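Local atomic coordinates of periplasmic binding protein (Veillonella parvula, PDB entry 4OVK), a protein that probably captures a solute, perhaps a metal-containing complex, outside the cytoplasmic membrane and hands it to an ABC transporter. Residues A[131-136]-A[158-163]; A[199-204]-A[286-291]. All coordinates share one frame; numbering follows the deposited sequence.

Contact 1 (A[131-136]-A[158-163])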
ATOM      1  N   GLY A 131       2.338  -9.740   4.445  1.00 50.78           N
ATOM      2  CA  GLY A 131       1.664 -10.663   3.533  1.00 55.95           C
ATOM      3  C   GLY A 131       0.163 -10.454   3.421  1.00 52.51           C
ATOM      4  O   GLY A 131      -0.425 -10.688   2.358  1.00 58.15           O
ATOM      5  N   THR A 132      -0.460 -10.005   4.509  1.00 45.73           N
ATOM      6  CA  THR A 132      -1.920 -10.016   4.625  1.00 41.42           C
ATOM      7  C   THR A 132      -2.493  -8.669   5.042  1.00 39.37           C
ATOM      8  O   THR A 132      -1.763  -7.756   5.449  1.00 41.61           O
ATOM      9  CB  THR A 132      -2.368 -11.044   5.679  1.00 40.77           C
ATOM     10  OG1 THR A 132      -2.023 -10.565   6.987  1.00 40.62           O
ATOM     11  CG2 THR A 132      -1.689 -12.404   5.436  1.00 44.97           C
ATOM     12  N   LEU A 133      -3.818  -8.563   4.966  1.00 50.51           N
ATOM     13  CA  LEU A 133      -4.508  -7.370   5.444  1.00 52.12           C
ATOM     14  C   LEU A 133      -4.670  -7.395   6.974  1.00 53.71           C
ATOM     15  O   LEU A 133      -4.735  -6.326   7.593  1.00 45.10           O
ATOM     16  CB  LEU A 133      -5.860  -7.199   4.734  1.00 60.48           C
ATOM     17  CG  LEU A 133      -6.438  -5.774   4.622  1.00 67.21           C
ATOM     18  CD1 LEU A 133      -5.406  -4.753   4.141  1.00 58.08           C
ATOM     19  CD2 LEU A 133      -7.658  -5.783   3.703  1.00 69.87           C
ATOM     20  N   GLU A 134      -4.719  -8.593   7.576  1.00 43.58           N
ATOM     21  CA  GLU A 134      -4.805  -8.711   9.048  1.00 41.46           C
ATOM     22  C   GLU A 134      -3.514  -8.237   9.722  1.00 34.88           C
ATOM     23  O   GLU A 134      -3.559  -7.646  10.804  1.00 34.87           O
ATOM     24  CB  GLU A 134      -5.128 -10.139   9.507  1.00 48.57           C
ATOM     25  CG  GLU A 134      -5.677 -10.197  10.937  1.00 57.27           C
ATOM     26  CD  GLU A 134      -5.734 -11.603  11.534  1.00 61.03           C
ATOM     27  OE1 GLU A 134      -5.576 -12.588  10.779  1.00 78.10           O
ATOM     28  OE2 GLU A 134      -5.949 -11.727  12.770  1.00 60.48           O
ATOM     29  N   ASP A 135      -2.374  -8.503   9.080  1.00 38.46           N
ATOM     30  CA  ASP A 135      -1.068  -8.027   9.558  1.00 37.64           C
ATOM     31  C   ASP A 135      -1.022  -6.505   9.648  1.00 32.91           C
ATOM     32  O   ASP A 135      -0.436  -5.958  10.588  1.00 31.45           O
ATOM     33  CB  ASP A 135       0.069  -8.519   8.641  1.00 43.81           C
ATOM     34  CG  ASP A 135       0.344 -10.022   8.775  1.00 48.49           C
ATOM     35  OD1 ASP A 135      -0.088 -10.635   9.772  1.00 52.80           O
ATOM     36  OD2 ASP A 135       1.010 -10.586   7.874  1.00 60.19           O
ATOM     37  N   ILE A 136      -1.633  -5.823   8.677  1.00 30.47           N
ATOM     38  CA  ILE A 136      -1.739  -4.365   8.739  1.00 25.66           C
ATOM     39  C   ILE A 136      -2.524  -3.939   9.999  1.00 22.04           C
ATOM     40  O   ILE A 136      -2.066  -3.083  10.746  1.00 20.51           O
ATOM     41  CB  ILE A 136      -2.379  -3.737   7.476  1.00 27.37           C
ATOM     42  CG1 ILE A 136      -1.613  -4.116   6.188  1.00 33.32           C
ATOM     43  CG2 ILE A 136      -2.444  -2.223   7.621  1.00 25.81           C
ATOM     44  CD1 ILE A 136      -0.247  -3.467   6.029  1.00 36.23           C
ATOM     45  N   SER A 158     -11.143   0.032  12.664  1.00 17.97           N
ATOM     46  CA  SER A 158     -12.598   0.009  12.428  1.00 18.22           C
ATOM     47  C   SER A 158     -12.942   0.386  10.993  1.00 17.88           C
ATOM     48  O   SER A 158     -13.836  -0.199  10.392  1.00 19.33           O
ATOM     49  CB  SER A 158     -13.325   0.950  13.382  1.00 21.96           C
ATOM     50  OG  SER A 158     -13.280   0.456  14.715  1.00 24.89           O
ATOM     51  N   TYR A 159     -12.222   1.362  10.457  1.00 17.78           N
ATOM     52  CA  TYR A 159     -12.396   1.783   9.073  1.00 16.97           C
ATOM     53  C   TYR A 159     -12.120   0.607   8.132  1.00 16.93           C
ATOM     54  O   TYR A 159     -12.911   0.327   7.241  1.00 16.81           O
ATOM     55  CB  TYR A 159     -11.492   2.979   8.764  1.00 17.84           C
ATOM     56  CG  TYR A 159     -11.749   3.641   7.429  1.00 18.15           C
ATOM     57  CD1 TYR A 159     -12.728   4.632   7.284  1.00 21.30           C
ATOM     58  CD2 TYR A 159     -11.014   3.288   6.320  1.00 18.58           C
ATOM     59  CE1 TYR A 159     -12.956   5.241   6.051  1.00 22.69           C
ATOM     60  CE2 TYR A 159     -11.230   3.881   5.095  1.00 21.70           C
ATOM     61  CZ  TYR A 159     -12.211   4.842   4.957  1.00 19.70           C
ATOM     62  OH  TYR A 159     -12.382   5.412   3.727  1.00 26.82           O
ATOM     63  N   HIS A 160     -11.011  -0.097   8.358  1.00 17.10           N
ATOM     64  CA  HIS A 160     -10.681  -1.293   7.567  1.00 17.19           C
ATOM     65  C   HIS A 160     -11.708  -2.409   7.753  1.00 18.21           C
ATOM     66  O   HIS A 160     -12.150  -3.015   6.775  1.00 20.60           O
ATOM     67  CB  HIS A 160      -9.286  -1.810   7.925  1.00 19.85           C
ATOM     68  CG  HIS A 160      -8.178  -1.044   7.270  1.00 24.82           C
ATOM     69  ND1 HIS A 160      -7.190  -1.650   6.523  1.00 29.05           N
ATOM     70  CD2 HIS A 160      -7.929   0.288   7.211  1.00 24.58           C
ATOM     71  CE1 HIS A 160      -6.368  -0.728   6.058  1.00 27.80           C
ATOM     72  NE2 HIS A 160      -6.801   0.458   6.454  1.00 22.30           N
ATOM     73  N   LYS A 161     -12.093  -2.680   8.997  1.00 19.48           N
ATOM     74  CA  LYS A 161     -13.091  -3.731   9.263  1.00 19.96           C
ATOM     75  C   LYS A 161     -14.451  -3.419   8.637  1.00 18.90           C
ATOM     76  O   LYS A 161     -15.096  -4.315   8.065  1.00 20.67           O
ATOM     77  CB  LYS A 161     -13.229  -3.999  10.772  1.00 23.61           C
ATOM     78  CG  LYS A 161     -12.038  -4.763  11.352  1.00 30.89           C
ATOM     79  CD  LYS A 161     -12.271  -5.241  12.777  1.00 40.26           C
ATOM     80  CE  LYS A 161     -10.971  -5.732  13.420  1.00 47.52           C
ATOM     81  NZ  LYS A 161     -10.947  -5.654  14.920  1.00 50.31           N
ATOM     82  N   ASP A 162     -14.881  -2.158   8.723  1.00 17.85           N
ATOM     83  CA  ASP A 162     -16.164  -1.746   8.127  1.00 19.03           C
ATOM     84  C   ASP A 162     -16.111  -1.901   6.595  1.00 18.68           C
ATOM     85  O   ASP A 162     -17.084  -2.348   5.972  1.00 18.91           O
ATOM     86  CB  ASP A 162     -16.507  -0.299   8.496  1.00 20.10           C
ATOM     87  CG  ASP A 162     -16.870  -0.118   9.980  1.00 23.94           C
ATOM     88  OD1 ASP A 162     -17.093  -1.111  10.688  1.00 28.51           O
ATOM     89  OD2 ASP A 162     -16.928   1.046  10.443  1.00 32.35           O
ATOM     90  N   SER A 163     -14.974  -1.539   5.999  1.00 16.19           N
ATOM     91  CA  SER A 163     -14.761  -1.726   4.555  1.00 17.95           C
ATOM     92  C   SER A 163     -14.804  -3.215   4.170  1.00 17.49           C
ATOM     93  O   SER A 163     -15.474  -3.601   3.218  1.00 18.95           O
ATOM     94  CB  SER A 163     -13.430  -1.107   4.108  1.00 19.39           C
ATOM     95  OG  SER A 163     -13.181  -1.392   2.743  1.00 23.92           O
TER

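Contact 2 (A[199-204]-A[286-291])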
ATOM      1  N   GLN A 199      -4.741 -10.323  -6.942  1.00 24.53           N
ATOM      2  CA  GLN A 199      -5.766 -11.248  -7.453  1.00 26.32           C
ATOM      3  C   GLN A 199      -6.916 -11.412  -6.455  1.00 23.58           C
ATOM      4  O   GLN A 199      -8.077 -11.499  -6.862  1.00 24.01           O
ATOM      5  CB  GLN A 199      -5.169 -12.591  -7.874  1.00 28.82           C
ATOM      6  CG  GLN A 199      -4.323 -12.461  -9.139  1.00 32.01           C
ATOM      7  CD  GLN A 199      -4.322 -13.691 -10.038  1.00 33.75           C
ATOM      8  OE1 GLN A 199      -5.073 -14.661  -9.833  1.00 32.20           O
ATOM      9  NE2 GLN A 199      -3.463 -13.652 -11.058  1.00 34.82           N
ATOM     10  N   LEU A 200      -6.597 -11.410  -5.161  1.00 24.45           N
ATOM     11  CA  LEU A 200      -7.629 -11.405  -4.124  1.00 24.89           C
ATOM     12  C   LEU A 200      -8.495 -10.154  -4.259  1.00 23.30           C
ATOM     13  O   LEU A 200      -9.710 -10.232  -4.131  1.00 25.22           O
ATOM     14  CB  LEU A 200      -7.029 -11.455  -2.708  1.00 30.48           C
ATOM     15  CG  LEU A 200      -6.207 -12.688  -2.326  1.00 33.25           C
ATOM     16  CD1 LEU A 200      -5.710 -12.533  -0.893  1.00 37.71           C
ATOM     17  CD2 LEU A 200      -7.000 -13.978  -2.495  1.00 36.20           C
HETATM   18  N   MSE A 201      -7.868  -9.007  -4.522  1.00 21.84           N
HETATM   19  CA  MSE A 201      -8.606  -7.732  -4.637  1.00 20.42           C
HETATM   20  C   MSE A 201      -9.483  -7.750  -5.881  1.00 19.03           C
HETATM   21  O   MSE A 201     -10.634  -7.299  -5.853  1.00 20.17           O
HETATM   22  CB  MSE A 201      -7.654  -6.518  -4.604  1.00 21.58           C
HETATM   23  CG  MSE A 201      -7.168  -6.255  -3.173  1.00 27.28           C
HETATM   24 SE   MSE A 201      -6.326  -4.477  -3.017  0.75 43.07          SE
HETATM   25  CE  MSE A 201      -4.870  -5.136  -4.164  1.00 26.36           C
ATOM     26  N   ILE A 202      -8.968  -8.292  -6.975  1.00 19.41           N
ATOM     27  CA  ILE A 202      -9.772  -8.435  -8.202  1.00 19.16           C
ATOM     28  C   ILE A 202     -11.016  -9.304  -7.944  1.00 20.27           C
ATOM     29  O   ILE A 202     -12.147  -8.948  -8.339  1.00 20.34           O
ATOM     30  CB  ILE A 202      -8.918  -8.984  -9.373  1.00 20.59           C
ATOM     31  CG1 ILE A 202      -7.992  -7.881  -9.900  1.00 19.87           C
ATOM     32  CG2 ILE A 202      -9.799  -9.505 -10.509  1.00 21.28           C
ATOM     33  CD1 ILE A 202      -6.916  -8.358 -10.856  1.00 22.35           C
ATOM     34  N   THR A 203     -10.814 -10.423  -7.250  1.00 20.25           N
ATOM     35  CA  THR A 203     -11.913 -11.343  -6.952  1.00 21.81           C
ATOM     36  C   THR A 203     -12.940 -10.669  -6.040  1.00 21.51           C
ATOM     37  O   THR A 203     -14.134 -10.756  -6.292  1.00 20.80           O
ATOM     38  CB  THR A 203     -11.401 -12.638  -6.290  1.00 24.97           C
ATOM     39  OG1 THR A 203     -10.593 -13.366  -7.226  1.00 25.87           O
ATOM     40  CG2 THR A 203     -12.563 -13.523  -5.836  1.00 25.06           C
HETATM   41  N   MSE A 204     -12.473  -9.980  -4.993  1.00 20.93           N
HETATM   42  CA  MSE A 204     -13.386  -9.381  -4.026  1.00 21.90           C
HETATM   43  C   MSE A 204     -14.218  -8.289  -4.665  1.00 20.78           C
HETATM   44  O   MSE A 204     -15.329  -8.026  -4.221  1.00 26.74           O
HETATM   45  CB  MSE A 204     -12.617  -8.849  -2.822  1.00 25.27           C
HETATM   46  CG  MSE A 204     -13.518  -8.248  -1.740  1.00 37.31           C
HETATM   47 SE   MSE A 204     -14.698  -9.598  -0.892  1.00 64.51          SE
HETATM   48  CE  MSE A 204     -13.348 -10.639   0.106  1.00 63.33           C
ATOM     49  N   PRO A 286      -8.607   0.310   1.844  1.00 12.97           N
ATOM     50  CA  PRO A 286     -10.053   0.418   1.578  1.00 13.33           C
ATOM     51  C   PRO A 286     -10.423   1.392   0.447  1.00 13.03           C
ATOM     52  O   PRO A 286     -11.439   1.186  -0.239  1.00 12.59           O
ATOM     53  CB  PRO A 286     -10.618   0.903   2.918  1.00 14.26           C
ATOM     54  CG  PRO A 286      -9.684   0.366   3.918  1.00 16.02           C
ATOM     55  CD  PRO A 286      -8.316   0.455   3.289  1.00 14.23           C
ATOM     56  N   LEU A 287      -9.623   2.439   0.259  1.00 11.74           N
ATOM     57  CA  LEU A 287      -9.853   3.392  -0.833  1.00 11.51           C
ATOM     58  C   LEU A 287      -9.513   2.764  -2.192  1.00 11.71           C
ATOM     59  O   LEU A 287     -10.213   2.973  -3.194  1.00 13.42           O
ATOM     60  CB  LEU A 287      -9.063   4.682  -0.604  1.00 10.34           C
ATOM     61  CG  LEU A 287      -9.480   5.424   0.669  1.00 12.12           C
ATOM     62  CD1 LEU A 287      -8.438   6.445   1.050  1.00 13.92           C
ATOM     63  CD2 LEU A 287     -10.864   6.086   0.539  1.00 13.10           C
HETATM   64  N   MSE A 288      -8.459   1.956  -2.220  1.00 11.63           N
HETATM   65  CA  MSE A 288      -8.113   1.201  -3.419  1.00 10.96           C
HETATM   66  C   MSE A 288      -9.222   0.241  -3.792  1.00 10.87           C
HETATM   67  O   MSE A 288      -9.560   0.113  -4.961  1.00 13.77           O
HETATM   68  CB  MSE A 288      -6.810   0.454  -3.189  1.00 12.39           C
HETATM   69  CG  MSE A 288      -6.461  -0.493  -4.328  1.00 13.06           C
HETATM   70 SE   MSE A 288      -6.299   0.429  -6.062  1.00 16.72          SE
HETATM   71  CE  MSE A 288      -4.987  -0.796  -6.863  1.00 19.55           C
HETATM   72  N   MSE A 289      -9.815  -0.423  -2.804  1.00 12.39           N
HETATM   73  CA  MSE A 289     -10.902  -1.375  -3.063  1.00 13.19           C
HETATM   74  C   MSE A 289     -12.106  -0.659  -3.657  1.00 13.47           C
HETATM   75  O   MSE A 289     -12.770  -1.152  -4.586  1.00 13.24           O
HETATM   76  CB  MSE A 289     -11.291  -2.082  -1.767  1.00 16.84           C
HETATM   77  CG  MSE A 289     -10.147  -2.932  -1.275  1.00 24.29           C
HETATM   78 SE   MSE A 289     -10.143  -4.622  -2.255  0.75 39.72          SE
HETATM   79  CE  MSE A 289     -10.044  -5.633  -0.565  1.00 46.81           C
ATOM     80  N   LYS A 290     -12.365   0.538  -3.158  1.00 12.23           N
ATOM     81  CA  LYS A 290     -13.452   1.356  -3.678  1.00 12.91           C
ATOM     82  C   LYS A 290     -13.231   1.807  -5.123  1.00 13.21           C
ATOM     83  O   LYS A 290     -14.167   1.764  -5.925  1.00 14.31           O
ATOM     84  CB  LYS A 290     -13.731   2.529  -2.758  1.00 14.27           C
ATOM     85  CG  LYS A 290     -14.554   2.089  -1.554  1.00 16.77           C
ATOM     86  CD  LYS A 290     -14.858   3.199  -0.576  1.00 22.85           C
ATOM     87  CE  LYS A 290     -16.013   2.752   0.316  1.00 26.35           C
ATOM     88  NZ  LYS A 290     -16.433   3.763   1.323  1.00 27.58           N
ATOM     89  N   TRP A 291     -12.000   2.175  -5.460  1.00 11.16           N
ATOM     90  CA  TRP A 291     -11.641   2.523  -6.830  1.00 10.87           C
ATOM     91  C   TRP A 291     -11.870   1.323  -7.761  1.00 12.19           C
ATOM     92  O   TRP A 291     -12.537   1.459  -8.794  1.00 13.95           O
ATOM     93  CB  TRP A 291     -10.198   3.018  -6.884  1.00 11.01           C
ATOM     94  CG  TRP A 291      -9.714   3.431  -8.215  1.00 10.89           C
ATOM     95  CD1 TRP A 291      -9.973   4.614  -8.852  1.00 12.05           C
ATOM     96  CD2 TRP A 291      -8.868   2.680  -9.087  1.00 11.41           C
ATOM     97  NE1 TRP A 291      -9.350   4.636 -10.073  1.00 13.31           N
ATOM     98  CE2 TRP A 291      -8.653   3.463 -10.234  1.00 12.45           C
ATOM     99  CE3 TRP A 291      -8.266   1.422  -9.009  1.00 12.62           C
ATOM    100  CZ2 TRP A 291      -7.867   3.024 -11.291  1.00 13.21           C
ATOM    101  CZ3 TRP A 291      -7.494   0.986 -10.056  1.00 13.88           C
ATOM    102  CH2 TRP A 291      -7.279   1.794 -11.175  1.00 14.53           C
TER

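Contact 1 (A[131-136]-A[158-163])
NE2 of H160 donates a hydrogen bond to the backbone carbonyl of V283, while the ND1-CE1 side of the imidazole, next to NE2, meets two aliphatic side chains, L133 and I136. This is a small example of a buried polar ring that combines one hydrogen bond with van der Waals contacts. Methyl CD1 of L133 comes up at the ring edge, near its plane, with ND1 of H160 as the closest ring atom at 4.3 Å. I136 approaches obliquely, through its CG2 branch, which stands 4.5 Å from CE1 of H160. Its longer CG1-CD1 branch runs off elsewhere, and the side chain also packs on W41 and I44 of helix 41-49 and on P281. The H160 side chain lies beside its backbone N, with CG nearly opposite the carbonyl carbon (chi1 -80°), and this carries the ring across the gap between the segments, whose nearest CA atoms, those of L133 and H160, are still 8.9 Å apart.

The first turn of helix 133-147 is set by T132 at its N-cap: the backbone N of D135 donates to OG1 of T132 over 3.0 Å, with an N-H...O angle of 158°. That capping bond gives one of the early amides a partner that the helix itself cannot supply, and it fixes the start of the turn carrying L133 and I136. P286 and Q137 also pack against H160.

The ring belongs to the long helix 150-170, which runs between the two lobes as in other binding proteins of the helix-linked class; its aliphatic partners belong to helix 133-147. Because the contacts across the segments are few, long van der Waals approaches, direction comes from the V283 bond, which would restrict rotation of the imidazole and hold ND1 and CE1 toward the aliphatic pair.

Contact 2 (A[199-204]-A[286-291])
M201 lays its side chain across that of M289 at about a right angle, and the overlap illustrates how flexible methionine-type chains close the space between two helices. All the methionines here are selenomethionines, selenium replacing the sulfur of methionine. The tightest approach joins CG of M201 to SE of M289, 3.5 Å apart, while CB of M201 stands 3.9 Å from SE of M289. SE of M201 is likewise 3.9 Å from SE of M289. CE of M289 lies beside CG of M201. M289 gets there by bending twice: its CA-CB bond does not aim at the other helix, but turns at chi2 (-81°) and chi3 (-130°) bring its end nearer.

Further along, M201 is extended about chi2, which carries its SE to 4.2 Å from CG of M288, again with the two chains crossing roughly at right angles. M288 begins with CG opposite its backbone N (chi1 173°), then bends, and meets Y183 of strand 180-184 and W278 in addition to M201. M289 also packs on F167 of helix 150-170.

With CA atoms of M201 and M289 only 6.9 Å apart, helix 197-204 of the C-terminal lobe sits close to helix 285-296. The latter follows that lobe's last sheet strand, 268-270.

Apolar side chains alone join the two segments, without a directional bond. Cohesion therefore rests on close van der Waals contact, in which dispersion by sulfur would be expected to take selenium's part in the natural protein, and shape fit rather than hydrogen bonding governs how the chains interlock.

Overall arrangement
Followed from the N terminus, the chain first builds the lobe containing strands 34-36 and 125-128, then turns into helix 133-147 and back along helix 150-170; contact 1 closes this short, almost wholly helical loop. Contact 2 closes afterwards, over a far longer excursion that includes three of the four strands of the second parallel sheet, 208-209, 233-236 and 268-270. The two loops are in series, neither enclosing the other. They nonetheless meet in space, their centres 12 Å apart, because helix 285-296 returns to helix 150-170: OG of S163 lies 3.4 Å from CB of P286, and Y159 packs on L287. Linker helix and both lobes are thereby joined.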